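Local coordinates for geranyltranstransferase (Agrobacterium tumefaciens, PDB 2H8O), which probably makes farnesyl diphosphate by condensing geranyl diphosphate with isopentenyl diphosphate, as an all-helical prenyl synthase of the terpene synthase clan, at residues L202-K206 / K207-E211. Numbering follows the deposited sequence.
Sequences LAAEK and KAPDE
The carbonyl oxygen of Ala-203 gathers three donors in the last turn of helix 194-206, as carbonyls there often do when the regular pattern of donors gives way. Lys-207 N reaches Ala-203 O at 3.1 Å, lying in the carbonyl plane, although its N-H is bent to 136°; Lys-206 N, three residues on, adds a second backbone bond to Ala-203 O at 3.2 Å. The shortest, Lys-206 NZ to Ala-203 O at 2.8 Å, comes from well to one side of the C=O direction (115°) and is tilted from the plane. Lys-206 gets there by folding back: CG sits between the backbone N and the carbonyl carbon (chi1 50°), and further bends at chi2 and chi4 curl the chain back over the last turn. Lys-207 curls alongside, pointing the same way, and leaves Lys-206 NZ and Lys-207 NZ 3.1 Å apart, two donors with no hydrogen bond between them. Past this turn, Ala-204 CB packs on Pro-209 CD at 3.6 Å, and both residues also touch helix 211-237, through Leu-217 and Ile-214 respectively. Asp-210 then N-caps that helix by bonding Gly-213 N. The two lysine amines would repel if both were protonated; the helix's partly negative carbonyl end probably offsets some of that cost.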
loop_
_atom_site.group_PDB
_atom_site.type_symbol
_atom_site.label_atom_id
_atom_site.label_comp_id
_atom_site.label_asym_id
_atom_site.label_seq_id
_atom_site.Cartn_x
_atom_site.Cartn_y
_atom_site.Cartn_z
ATOM N N LEU A 202 -6.840 0.139 -19.536
ATOM C CA LEU A 202 -8.075 -0.611 -19.696
ATOM C C LEU A 202 -9.137 0.223 -20.420
ATOM O O LEU A 202 -9.887 -0.304 -21.253
ATOM C CB LEU A 202 -8.587 -1.074 -18.330
ATOM C CG LEU A 202 -7.763 -2.168 -17.659
ATOM C CD1 LEU A 202 -8.205 -2.343 -16.206
ATOM C CD2 LEU A 202 -7.890 -3.483 -18.415
ATOM N N ALA A 203 -9.210 1.517 -20.104
ATOM C CA ALA A 203 -10.114 2.432 -20.805
ATOM C C ALA A 203 -9.745 2.560 -22.288
ATOM O O ALA A 203 -10.628 2.699 -23.150
ATOM C CB ALA A 203 -10.107 3.790 -20.154
ATOM N N ALA A 204 -8.450 2.509 -22.587
ATOM C CA ALA A 204 -7.974 2.581 -23.974
ATOM C C ALA A 204 -8.474 1.416 -24.836
ATOM O O ALA A 204 -8.603 1.556 -26.051
ATOM C CB ALA A 204 -6.454 2.645 -24.013
ATOM N N GLU A 205 -8.747 0.271 -24.207
ATOM C CA GLU A 205 -9.249 -0.914 -24.920
ATOM C C GLU A 205 -10.637 -0.706 -25.533
ATOM O O GLU A 205 -10.953 -1.298 -26.568
ATOM C CB GLU A 205 -9.280 -2.132 -23.989
ATOM C CG GLU A 205 -7.906 -2.573 -23.485
ATOM C CD GLU A 205 -7.981 -3.647 -22.403
ATOM O OE1 GLU A 205 -9.041 -4.309 -22.277
ATOM O OE2 GLU A 205 -6.978 -3.829 -21.675
ATOM N N LYS A 206 -11.457 0.128 -24.896
ATOM C CA LYS A 206 -12.823 0.410 -25.364
ATOM C C LYS A 206 -12.945 1.749 -26.106
ATOM O O LYS A 206 -13.919 1.978 -26.835
ATOM C CB LYS A 206 -13.805 0.400 -24.185
ATOM C CG LYS A 206 -13.354 1.254 -23.005
ATOM C CD LYS A 206 -14.449 2.174 -22.485
ATOM C CE LYS A 206 -13.856 3.250 -21.575
ATOM N NZ LYS A 206 -12.875 4.110 -22.301
ATOM N N LYS A 207 -11.964 2.629 -25.909
ATOM C CA LYS A 207 -11.960 3.953 -26.525
ATOM C C LYS A 207 -10.517 4.329 -26.884
ATOM O O LYS A 207 -9.731 4.692 -26.015
ATOM C CB LYS A 207 -12.577 4.957 -25.548
ATOM C CG LYS A 207 -12.344 6.427 -25.874
ATOM C CD LYS A 207 -13.255 7.348 -25.058
ATOM C CE LYS A 207 -13.170 7.102 -23.541
ATOM N NZ LYS A 207 -11.775 6.965 -22.976
ATOM N N ALA A 208 -10.168 4.229 -28.165
ATOM C CA ALA A 208 -8.775 4.414 -28.587
ATOM C C ALA A 208 -8.221 5.792 -28.187
ATOM O O ALA A 208 -8.832 6.820 -28.475
ATOM C CB ALA A 208 -8.647 4.210 -30.110
ATOM N N PRO A 209 -7.061 5.821 -27.512
ATOM C CA PRO A 209 -6.460 7.100 -27.155
ATOM C C PRO A 209 -5.715 7.726 -28.329
ATOM O O PRO A 209 -5.360 7.022 -29.294
ATOM C CB PRO A 209 -5.463 6.715 -26.052
ATOM C CG PRO A 209 -5.046 5.337 -26.430
ATOM C CD PRO A 209 -6.257 4.685 -27.027
ATOM N N ASP A 210 -5.488 9.032 -28.246
ATOM C CA ASP A 210 -4.613 9.713 -29.197
ATOM C C ASP A 210 -3.169 9.632 -28.715
ATOM O O ASP A 210 -2.865 8.991 -27.692
ATOM C CB ASP A 210 -5.078 11.161 -29.438
ATOM C CG ASP A 210 -5.051 12.033 -28.187
ATOM O OD1 ASP A 210 -4.488 11.634 -27.136
ATOM O OD2 ASP A 210 -5.608 13.147 -28.282
ATOM N N GLU A 211 -2.257 10.252 -29.443
ATOM C CA GLU A 211 -0.852 10.118 -29.115
ATOM C C GLU A 211 -0.536 10.653 -27.705
ATOM O O GLU A 211 0.162 10.020 -26.932
ATOM C CB GLU A 211 0.002 10.815 -30.166
ATOM C CG GLU A 211 1.449 10.459 -30.079
ATOM C CD GLU A 211 2.256 10.986 -31.248
ATOM O OE1 GLU A 211 1.692 11.257 -32.331
ATOM O OE2 GLU A 211 3.476 11.115 -31.061
#